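Local structure of uncharacterized protein (3RJ2) at residues Asn8-Asn13 / Leu44-Val49; Trp32-Lys37 / Ala93-His98; Met53-Arg58 / His98-Val103. The protein binds histone H3 and comes from the Singapore grouper iridovirus, which is consistent with a role at host chromatin during infection. All coordinates share one frame; numbering follows the deposited sequence.

Contact 1. Residues Asn8-Asn13 / Leu44-Val49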
loop_
_atom_site.group_PDB
_atom_site.type_symbol
_atom_site.label_atom_id
_atom_site.label_comp_id
_atom_site.label_asym_id
_atom_site.label_seq_id
_atom_site.Cartn_x
_atom_site.Cartn_y
_atom_site.Cartn_z
ATOM N N ASN A 8 3.422 6.414 -6.400
ATOM C CA ASN A 8 3.619 7.770 -5.933
ATOM C C ASN A 8 2.385 8.132 -5.106
ATOM O O ASN A 8 1.290 8.277 -5.656
ATOM C CB ASN A 8 3.817 8.726 -7.125
ATOM C CG ASN A 8 4.198 10.155 -6.688
ATOM O OD1 ASN A 8 3.343 10.949 -6.282
ATOM N ND2 ASN A 8 5.488 10.484 -6.787
ATOM N N CYS A 9 2.560 8.229 -3.786
ATOM C CA CYS A 9 1.463 8.547 -2.873
ATOM C C CYS A 9 1.585 9.952 -2.301
ATOM O O CYS A 9 2.582 10.272 -1.636
ATOM C CB CYS A 9 1.408 7.558 -1.706
ATOM S SG CYS A 9 1.431 5.818 -2.171
ATOM N N GLU A 10 0.567 10.774 -2.577
ATOM C CA GLU A 10 0.380 12.068 -1.917
ATOM C C GLU A 10 -0.684 11.954 -0.824
ATOM O O GLU A 10 -1.868 11.826 -1.110
ATOM C CB GLU A 10 -0.033 13.165 -2.905
ATOM C CG GLU A 10 1.037 13.571 -3.893
ATOM C CD GLU A 10 0.624 14.752 -4.799
ATOM O OE1 GLU A 10 -0.594 15.005 -4.968
ATOM O OE2 GLU A 10 1.535 15.425 -5.345
ATOM N N PHE A 11 -0.231 11.992 0.421
ATOM C CA PHE A 11 -1.096 12.040 1.582
ATOM C C PHE A 11 -1.359 13.490 1.898
ATOM O O PHE A 11 -0.425 14.275 2.006
ATOM C CB PHE A 11 -0.450 11.336 2.766
ATOM C CG PHE A 11 -0.476 9.846 2.653
ATOM C CD1 PHE A 11 0.621 9.156 2.165
ATOM C CD2 PHE A 11 -1.612 9.132 3.012
ATOM C CE1 PHE A 11 0.597 7.782 2.047
ATOM C CE2 PHE A 11 -1.642 7.750 2.903
ATOM C CZ PHE A 11 -0.538 7.074 2.415
ATOM N N VAL A 12 -2.636 13.840 1.998
ATOM C CA VAL A 12 -3.073 15.228 2.189
ATOM C C VAL A 12 -3.695 15.354 3.568
ATOM O O VAL A 12 -4.545 14.547 3.919
ATOM C CB VAL A 12 -4.115 15.643 1.103
ATOM C CG1 VAL A 12 -4.373 17.147 1.123
ATOM C CG2 VAL A 12 -3.657 15.212 -0.277
ATOM N N ASN A 13 -3.261 16.338 4.362
ATOM C CA ASN A 13 -3.889 16.574 5.667
ATOM C C ASN A 13 -5.155 17.434 5.552
ATOM O O ASN A 13 -5.582 17.737 4.441
ATOM C CB ASN A 13 -2.879 17.100 6.707
ATOM C CG ASN A 13 -2.439 18.550 6.453
ATOM O OD1 ASN A 13 -2.963 19.244 5.579
ATOM N ND2 ASN A 13 -1.466 19.008 7.239
ATOM N N LEU A 44 -6.969 12.427 2.779
ATOM C CA LEU A 44 -7.051 12.062 1.377
ATOM C C LEU A 44 -5.731 11.456 0.931
ATOM O O LEU A 44 -4.656 11.936 1.308
ATOM C CB LEU A 44 -7.417 13.295 0.523
ATOM C CG LEU A 44 -7.886 13.028 -0.915
ATOM C CD1 LEU A 44 -9.241 12.325 -0.934
ATOM C CD2 LEU A 44 -7.935 14.296 -1.752
ATOM N N LEU A 45 -5.817 10.383 0.152
ATOM C CA LEU A 45 -4.655 9.807 -0.506
ATOM C C LEU A 45 -4.798 9.965 -2.023
ATOM O O LEU A 45 -5.723 9.424 -2.604
ATOM C CB LEU A 45 -4.487 8.329 -0.121
ATOM C CG LEU A 45 -3.473 7.489 -0.939
ATOM C CD1 LEU A 45 -2.070 8.049 -0.797
ATOM C CD2 LEU A 45 -3.484 6.027 -0.543
ATOM N N ARG A 46 -3.895 10.717 -2.648
ATOM C CA ARG A 46 -3.842 10.798 -4.106
ATOM C C ARG A 46 -2.683 9.929 -4.600
ATOM O O ARG A 46 -1.542 10.136 -4.224
ATOM C CB ARG A 46 -3.671 12.244 -4.578
ATOM C CG ARG A 46 -4.703 13.221 -3.998
ATOM C CD ARG A 46 -4.372 14.679 -4.302
ATOM N NE ARG A 46 -4.357 14.952 -5.737
ATOM C CZ ARG A 46 -5.444 15.176 -6.480
ATOM N NH1 ARG A 46 -6.661 15.160 -5.929
ATOM N NH2 ARG A 46 -5.311 15.406 -7.788
ATOM N N TYR A 47 -2.982 8.950 -5.439
ATOM C CA TYR A 47 -1.956 8.016 -5.866
ATOM C C TYR A 47 -1.729 8.060 -7.371
ATOM O O TYR A 47 -2.608 8.452 -8.131
ATOM C CB TYR A 47 -2.327 6.594 -5.428
ATOM C CG TYR A 47 -3.679 6.158 -5.928
ATOM C CD1 TYR A 47 -3.825 5.595 -7.195
ATOM C CD2 TYR A 47 -4.824 6.305 -5.127
ATOM C CE1 TYR A 47 -5.082 5.201 -7.670
ATOM C CE2 TYR A 47 -6.081 5.910 -5.588
ATOM C CZ TYR A 47 -6.207 5.364 -6.858
ATOM O OH TYR A 47 -7.455 4.966 -7.318
ATOM N N SER A 48 -0.538 7.641 -7.781
ATOM C CA SER A 48 -0.239 7.344 -9.167
ATOM C C SER A 48 0.587 6.062 -9.177
ATOM O O SER A 48 1.704 6.049 -8.658
ATOM C CB SER A 48 0.552 8.494 -9.789
ATOM O OG SER A 48 0.734 8.277 -11.178
ATOM N N VAL A 49 0.041 4.981 -9.731
ATOM C CA VAL A 49 0.717 3.688 -9.650
ATOM C C VAL A 49 1.213 3.225 -11.012
ATOM O O VAL A 49 0.427 3.025 -11.930
ATOM C CB VAL A 49 -0.166 2.578 -9.028
ATOM C CG1 VAL A 49 0.603 1.278 -8.978
ATOM C CG2 VAL A 49 -0.625 2.963 -7.623
#
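Asn8-Val12 and Leu44-Ser48 are joined by backbone hydrogen bonds. The antiparallel strands, their directions 168° apart, exchange these bonds at every second residue: Asn8 with Ser48, Glu10 with Arg46 and Val12 with Leu44. The central pair is short, Glu10 N lying 2.8 Å from Arg46 O and the reciprocal Arg46 N also 2.8 Å from Glu10 O. At the Val12-Leu44 pair the return bond from Leu44 N to Val12 O is weak, stretched to 3.4 Å. Three CA-H...O contacts lie between these bonds: Tyr47 CA approaches Asn8 O at 3.3 Å, Leu45 CA approaches Glu10 O, and Phe11 CA approaches Leu44 O.

Apolar contacts gather on the face that carries Cys9, Phe11 and Leu45. Phe11 and Leu45 point the same way, and Leu45 CD1 stands over the middle of the phenyl face in a CH-pi contact, 3.7 Å from the ring centroid. The same CD1 touches Cys9 CB at 3.6 Å, so one methyl meets two residues of the partner strand. These two strands are the middle pair of a four-stranded antiparallel sheet, bordered by strands 18-22 and 81-87. Their Cys9, Phe11 and Leu45 side chains reach across to Ile97, Ala95 and Val59 of the second sheet, as in a beta sandwich.

Polar and mixed contacts occupy the other face. With CG of Arg46 beside its backbone N (chi1 -53°) and the chain bent at chi3, its NE meets Glu10 OE1 at the guanidinium edge, a long salt bridge of 3.8 Å with the two planes 42° apart. Val12 CG2 rests against Arg46 CD, while Ser48 OG turns to Glu83 on the bordering strand.

Contact 2. Residues Trp32-Lys37 / Ala93-His98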
loop_
_atom_site.group_PDB
_atom_site.type_symbol
_atom_site.label_atom_id
_atom_site.label_comp_id
_atom_site.label_asym_id
_atom_site.label_seq_id
_atom_site.Cartn_x
_atom_site.Cartn_y
_atom_site.Cartn_z
ATOM N N TRP A 32 5.574 -6.514 -3.498
ATOM C CA TRP A 32 5.983 -5.958 -2.215
ATOM C C TRP A 32 4.785 -5.556 -1.364
ATOM O O TRP A 32 3.651 -5.528 -1.840
ATOM C CB TRP A 32 6.988 -4.805 -2.377
ATOM C CG TRP A 32 6.595 -3.734 -3.363
ATOM C CD1 TRP A 32 7.119 -3.542 -4.620
ATOM C CD2 TRP A 32 5.626 -2.695 -3.173
ATOM N NE1 TRP A 32 6.523 -2.467 -5.220
ATOM C CE2 TRP A 32 5.605 -1.925 -4.360
ATOM C CE3 TRP A 32 4.767 -2.341 -2.118
ATOM C CZ2 TRP A 32 4.746 -0.824 -4.532
ATOM C CZ3 TRP A 32 3.913 -1.245 -2.289
ATOM C CH2 TRP A 32 3.916 -0.500 -3.485
ATOM N N ILE A 33 5.056 -5.293 -0.088
ATOM C CA ILE A 33 4.072 -4.767 0.851
ATOM C C ILE A 33 4.717 -3.536 1.455
ATOM O O ILE A 33 5.927 -3.508 1.703
ATOM C CB ILE A 33 3.707 -5.792 1.950
ATOM C CG1 ILE A 33 3.113 -7.057 1.325
ATOM C CG2 ILE A 33 2.731 -5.197 2.957
ATOM C CD1 ILE A 33 2.954 -8.209 2.314
ATOM N N TRP A 34 3.908 -2.504 1.646
ATOM C CA TRP A 34 4.371 -1.252 2.196
ATOM C C TRP A 34 3.478 -0.843 3.361
ATOM O O TRP A 34 2.254 -0.872 3.251
ATOM C CB TRP A 34 4.365 -0.201 1.094
ATOM C CG TRP A 34 4.708 1.188 1.495
ATOM C CD1 TRP A 34 5.962 1.708 1.671
ATOM C CD2 TRP A 34 3.787 2.261 1.728
ATOM N NE1 TRP A 34 5.873 3.044 2.022
ATOM C CE2 TRP A 34 4.548 3.407 2.055
ATOM C CE3 TRP A 34 2.382 2.363 1.716
ATOM C CZ2 TRP A 34 3.950 4.656 2.344
ATOM C CZ3 TRP A 34 1.786 3.614 2.008
ATOM C CH2 TRP A 34 2.577 4.735 2.308
ATOM N N THR A 35 4.115 -0.487 4.472
ATOM C CA THR A 35 3.441 -0.010 5.680
ATOM C C THR A 35 3.900 1.402 6.069
ATOM O O THR A 35 5.091 1.688 6.102
ATOM C CB THR A 35 3.706 -0.957 6.876
ATOM O OG1 THR A 35 3.315 -2.283 6.513
ATOM C CG2 THR A 35 2.896 -0.525 8.104
ATOM N N TYR A 36 2.948 2.274 6.376
ATOM C CA TYR A 36 3.258 3.657 6.725
ATOM C C TYR A 36 2.482 4.061 7.960
ATOM O O TYR A 36 1.250 4.063 7.949
ATOM C CB TYR A 36 2.908 4.577 5.551
ATOM C CG TYR A 36 3.089 6.069 5.750
ATOM C CD1 TYR A 36 4.183 6.596 6.448
ATOM C CD2 TYR A 36 2.194 6.964 5.181
ATOM C CE1 TYR A 36 4.358 7.983 6.588
ATOM C CE2 TYR A 36 2.349 8.341 5.325
ATOM C CZ TYR A 36 3.432 8.843 6.016
ATOM O OH TYR A 36 3.570 10.204 6.140
ATOM N N LYS A 37 3.208 4.390 9.020
ATOM C CA LYS A 37 2.617 4.948 10.230
ATOM C C LYS A 37 2.486 6.448 10.024
ATOM O O LYS A 37 3.468 7.109 9.724
ATOM C CB LYS A 37 3.513 4.674 11.444
ATOM C CG LYS A 37 2.856 5.026 12.771
ATOM C CD LYS A 37 3.817 4.863 13.936
ATOM C CE LYS A 37 3.230 5.495 15.192
ATOM N NZ LYS A 37 3.943 5.017 16.428
ATOM N N ALA A 93 -4.562 5.473 11.364
ATOM C CA ALA A 93 -3.240 5.811 11.891
ATOM C C ALA A 93 -2.111 5.168 11.067
ATOM O O ALA A 93 -0.934 5.510 11.244
ATOM C CB ALA A 93 -3.135 5.391 13.347
ATOM N N TYR A 94 -2.482 4.246 10.172
ATOM C CA TYR A 94 -1.541 3.493 9.326
ATOM C C TYR A 94 -2.148 3.194 7.983
ATOM O O TYR A 94 -3.355 2.941 7.882
ATOM C CB TYR A 94 -1.221 2.099 9.906
ATOM C CG TYR A 94 -0.591 2.059 11.261
ATOM C CD1 TYR A 94 0.786 1.976 11.402
ATOM C CD2 TYR A 94 -1.379 2.049 12.399
ATOM C CE1 TYR A 94 1.372 1.903 12.660
ATOM C CE2 TYR A 94 -0.816 1.987 13.658
ATOM C CZ TYR A 94 0.556 1.914 13.785
ATOM O OH TYR A 94 1.105 1.853 15.046
ATOM N N ALA A 95 -1.295 3.163 6.963
ATOM C CA ALA A 95 -1.687 2.694 5.647
ATOM C C ALA A 95 -0.778 1.535 5.252
ATOM O O ALA A 95 0.369 1.460 5.673
ATOM C CB ALA A 95 -1.608 3.824 4.613
ATOM N N ARG A 96 -1.313 0.625 4.460
ATOM C CA ARG A 96 -0.541 -0.451 3.892
ATOM C C ARG A 96 -0.982 -0.607 2.440
ATOM O O ARG A 96 -2.169 -0.449 2.112
ATOM C CB ARG A 96 -0.736 -1.742 4.701
ATOM C CG ARG A 96 -0.064 -3.002 4.135
ATOM C CD ARG A 96 -0.006 -4.113 5.164
ATOM N NE ARG A 96 0.885 -3.767 6.275
ATOM C CZ ARG A 96 0.814 -4.291 7.499
ATOM N NH1 ARG A 96 -0.126 -5.190 7.811
ATOM N NH2 ARG A 96 1.686 -3.911 8.417
ATOM N N ILE A 97 -0.015 -0.865 1.568
ATOM C CA ILE A 97 -0.313 -1.246 0.199
ATOM C C ILE A 97 0.219 -2.657 -0.018
ATOM O O ILE A 97 1.387 -2.928 0.283
ATOM C CB ILE A 97 0.310 -0.239 -0.817
ATOM C CG1 ILE A 97 -0.321 1.153 -0.632
ATOM C CG2 ILE A 97 0.173 -0.739 -2.237
ATOM C CD1 ILE A 97 0.274 2.279 -1.485
ATOM N N HIS A 98 -0.641 -3.566 -0.477
ATOM C CA HIS A 98 -0.182 -4.838 -1.026
ATOM C C HIS A 98 -0.176 -4.639 -2.534
ATOM O O HIS A 98 -1.248 -4.560 -3.147
ATOM C CB HIS A 98 -1.125 -6.006 -0.672
ATOM C CG HIS A 98 -1.106 -6.404 0.777
ATOM N ND1 HIS A 98 -1.679 -5.637 1.771
ATOM C CD2 HIS A 98 -0.597 -7.496 1.396
ATOM C CE1 HIS A 98 -1.509 -6.231 2.939
ATOM N NE2 HIS A 98 -0.864 -7.367 2.737
#
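Two central strands of the six-stranded mixed sheet, Trp32-Lys37 and Tyr94-His98, run antiparallel here, with a classic beta bulge at Ala93 and Tyr94, which both face Phe62 of the strand on the other side. Backbone bonds link Trp34 with Ile97 and Tyr36 with Ala95; the Tyr36 N to Ala95 O bond, at 2.8 Å, lies in the carbonyl plane.

On the face of Trp34, Tyr36, Ala95 and Ile97, the isoleucine meets two indoles with different branches. CG1 and CD1 lie against Trp34 CE3, whereas CG2 meets Trp32 CZ3 at 3.8 Å. The Trp32 ring reaches in to this face because its CG sits between the backbone N and the carbonyl carbon (chi1 50°). The indole nitrogens bond farther off, Trp32 NE1 to Ile5 O and Trp34 NE1 to Glu117.

The reverse face is more varied. Lys37, fully extended, runs alongside Tyr94 and brings CG to 3.5 Å from CE1. Ile33 sets its CG2 methyl over the His98 ring, 4.3 Å from the centroid, and the same methyl touches Arg96 CD. The arginine's NH1 binds the carbonyls of Thr134 and Ala137 near the C terminus, while its other two nitrogens converge on one threonine hydroxyl, NE lying 2.9 Å and NH2 3.0 Å from Thr35 OG1, whose modelled place is less certain.

Contact 3. Residues Met53-Arg58 / His98-Val103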
loop_
_atom_site.group_PDB
_atom_site.type_symbol
_atom_site.label_atom_id
_atom_site.label_comp_id
_atom_site.label_asym_id
_atom_site.label_seq_id
_atom_site.Cartn_x
_atom_site.Cartn_y
_atom_site.Cartn_z
ATOM N N MET A 53 -1.084 -3.643 -16.979
ATOM C CA MET A 53 -2.521 -3.769 -17.155
ATOM C C MET A 53 -3.020 -4.943 -16.345
ATOM O O MET A 53 -2.318 -5.949 -16.212
ATOM C CB MET A 53 -2.878 -4.002 -18.626
ATOM C CG MET A 53 -2.559 -2.831 -19.567
ATOM S SD MET A 53 -2.977 -3.139 -21.327
ATOM C CE MET A 53 -2.261 -4.748 -21.574
ATOM N N PHE A 54 -4.238 -4.796 -15.826
ATOM C CA PHE A 54 -4.956 -5.827 -15.072
ATOM C C PHE A 54 -4.320 -6.182 -13.722
ATOM O O PHE A 54 -4.741 -7.145 -13.089
ATOM C CB PHE A 54 -5.233 -7.085 -15.933
ATOM C CG PHE A 54 -5.930 -6.785 -17.246
ATOM C CD1 PHE A 54 -7.291 -6.492 -17.283
ATOM C CD2 PHE A 54 -5.217 -6.761 -18.437
ATOM C CE1 PHE A 54 -7.930 -6.195 -18.498
ATOM C CE2 PHE A 54 -5.850 -6.459 -19.651
ATOM C CZ PHE A 54 -7.204 -6.179 -19.673
ATOM N N MET A 55 -3.339 -5.398 -13.261
ATOM C CA MET A 55 -2.823 -5.571 -11.881
ATOM C C MET A 55 -3.860 -5.113 -10.855
ATOM O O MET A 55 -4.666 -4.236 -11.128
ATOM C CB MET A 55 -1.535 -4.769 -11.651
ATOM C CG MET A 55 -0.233 -5.508 -11.895
ATOM S SD MET A 55 1.121 -4.407 -11.435
ATOM C CE MET A 55 2.495 -5.330 -12.125
ATOM N N ARG A 56 -3.824 -5.698 -9.668
ATOM C CA ARG A 56 -4.672 -5.238 -8.590
ATOM C C ARG A 56 -3.784 -4.976 -7.396
ATOM O O ARG A 56 -2.888 -5.762 -7.127
ATOM C CB ARG A 56 -5.722 -6.291 -8.261
ATOM C CG ARG A 56 -6.510 -6.037 -7.000
ATOM C CD ARG A 56 -7.921 -6.560 -7.159
ATOM N NE ARG A 56 -8.112 -7.809 -6.448
ATOM C CZ ARG A 56 -9.139 -8.636 -6.647
ATOM N NH1 ARG A 56 -10.074 -8.363 -7.560
ATOM N NH2 ARG A 56 -9.219 -9.751 -5.938
ATOM N N HIS A 57 -4.035 -3.876 -6.698
ATOM C CA HIS A 57 -3.365 -3.585 -5.429
ATOM C C HIS A 57 -4.396 -3.408 -4.323
ATOM O O HIS A 57 -5.536 -3.010 -4.583
ATOM C CB HIS A 57 -2.498 -2.327 -5.549
ATOM C CG HIS A 57 -1.690 -2.288 -6.804
ATOM N ND1 HIS A 57 -1.914 -1.368 -7.809
ATOM C CD2 HIS A 57 -0.699 -3.095 -7.248
ATOM C CE1 HIS A 57 -1.080 -1.598 -8.810
ATOM N NE2 HIS A 57 -0.330 -2.640 -8.493
ATOM N N ARG A 58 -3.996 -3.698 -3.094
ATOM C CA ARG A 58 -4.842 -3.434 -1.955
ATOM C C ARG A 58 -4.255 -2.303 -1.107
ATOM O O ARG A 58 -3.070 -2.312 -0.750
ATOM C CB ARG A 58 -5.002 -4.710 -1.142
ATOM C CG ARG A 58 -6.058 -4.664 -0.112
ATOM C CD ARG A 58 -6.094 -5.998 0.626
ATOM N NE ARG A 58 -6.204 -5.775 2.051
ATOM C CZ ARG A 58 -7.183 -6.209 2.831
ATOM N NH1 ARG A 58 -8.169 -6.950 2.346
ATOM N NH2 ARG A 58 -7.145 -5.904 4.113
ATOM N N HIS A 98 -0.641 -3.566 -0.477
ATOM C CA HIS A 98 -0.182 -4.838 -1.026
ATOM C C HIS A 98 -0.176 -4.639 -2.534
ATOM O O HIS A 98 -1.248 -4.560 -3.147
ATOM C CB HIS A 98 -1.125 -6.006 -0.672
ATOM C CG HIS A 98 -1.106 -6.404 0.777
ATOM N ND1 HIS A 98 -1.679 -5.637 1.771
ATOM C CD2 HIS A 98 -0.597 -7.496 1.396
ATOM C CE1 HIS A 98 -1.509 -6.231 2.939
ATOM N NE2 HIS A 98 -0.864 -7.367 2.737
ATOM N N ALA A 99 1.017 -4.547 -3.123
ATOM C CA ALA A 99 1.187 -4.389 -4.567
ATOM C C ALA A 99 1.075 -5.708 -5.336
ATOM O O ALA A 99 1.649 -6.718 -4.941
ATOM C CB ALA A 99 2.523 -3.737 -4.854
ATOM N N ALA A 100 0.342 -5.677 -6.448
ATOM C CA ALA A 100 0.009 -6.858 -7.244
ATOM C C ALA A 100 -0.510 -7.970 -6.346
ATOM O O ALA A 100 0.040 -9.072 -6.325
ATOM C CB ALA A 100 1.203 -7.335 -8.082
ATOM N N ILE A 101 -1.569 -7.663 -5.596
ATOM C CA ILE A 101 -2.242 -8.658 -4.763
ATOM C C ILE A 101 -2.964 -9.680 -5.646
ATOM O O ILE A 101 -3.451 -10.698 -5.148
ATOM C CB ILE A 101 -3.220 -8.022 -3.746
ATOM C CG1 ILE A 101 -3.607 -9.053 -2.668
ATOM C CG2 ILE A 101 -4.452 -7.457 -4.461
ATOM C CD1 ILE A 101 -3.953 -8.476 -1.336
ATOM N N ASN A 102 -3.035 -9.398 -6.951
ATOM C CA ASN A 102 -3.545 -10.372 -7.930
ATOM C C ASN A 102 -2.625 -11.576 -8.051
ATOM O O ASN A 102 -3.070 -12.649 -8.449
ATOM C CB ASN A 102 -3.842 -9.754 -9.309
ATOM C CG ASN A 102 -2.645 -9.100 -9.936
ATOM O OD1 ASN A 102 -2.144 -9.555 -10.978
ATOM N ND2 ASN A 102 -2.173 -8.022 -9.330
ATOM N N VAL A 103 -1.352 -11.375 -7.699
ATOM C CA VAL A 103 -0.345 -12.430 -7.656
ATOM C C VAL A 103 -0.145 -12.973 -6.221
ATOM O O VAL A 103 -0.343 -14.158 -5.981
ATOM C CB VAL A 103 0.995 -11.925 -8.241
ATOM C CG1 VAL A 103 2.132 -12.920 -7.989
ATOM C CG2 VAL A 103 0.851 -11.648 -9.751
HETATM O O HOH W 1 -6.201 -10.762 -5.612
HETATM O O HOH W 2 -3.086 -3.342 1.976
#
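Arg58 and His98 form the compact end of this contact, an antiparallel hydrogen-bonded pair in which His98 N reaches Arg58 O at 2.7 Å and Arg58 N returns a bond to His98 O. A water reinforces the pair: it donates to Arg58 O and lies 2.7 Å from His98 ND1, in the imidazole plane, while His98 NE2 bonds Thr134 OG1. Ile101 lies across both arginine side chains. Its CD1 touches Arg58 CD at 3.8 Å, and its CG2 meets Arg56 CG at 3.6 Å. Ala100 is the N-cap of the short helix. The carbonyl of Arg56 meets this turn, taking a weak bond from Ile101 N and a second from Asn102 ND2 at 3.2 Å. The latter lies on a carbonyl lone pair and close to the amide plane; chi1 of 58°, with CG between the backbone N and the carbonyl carbon, brings the amide there. Asn102 ND2 is also modelled 2.9 Å from Arg56 N, another donor, so the amide orientation is uncertain.

Toward exposed Phe54 the contact thins out. Met55 CA and CB lie by the Asn102 amide, with SD far looser on Ala100 CB at 4.5 Å. A second water joins Ile101 O to Arg56 NH2, the latter bond weak.

Strand 68-75 flanks Arg56 and Arg58, strand 31-37 lies against Ala99 and Ala100, and Leu135 of helix 128-136 packs on Arg58, His98 and Ile101.

In the fold
From the N terminus, the chain lays down segment 8-13 and returns to it at 44-49, so contact 1 closes a loop of 30 residues. Strand 31-37 lies inside that loop, and its partner 94-98 comes long afterwards; contact 2 therefore crosses contact 1. It crosses contact 3 as well, since 53-58 falls within its span while 98-103 extends past it. Contacts 1 and 3 follow in series. Contact 1 builds one sheet; contact 2 and the Arg58-His98 end of contact 3 belong to the other, with strand 94-98 standing between 31-37 and 56-62. Phe11 against Trp34 and Tyr36 joins the sheets, Val49 against His57 does so farther along, and His98 belongs to both later contacts.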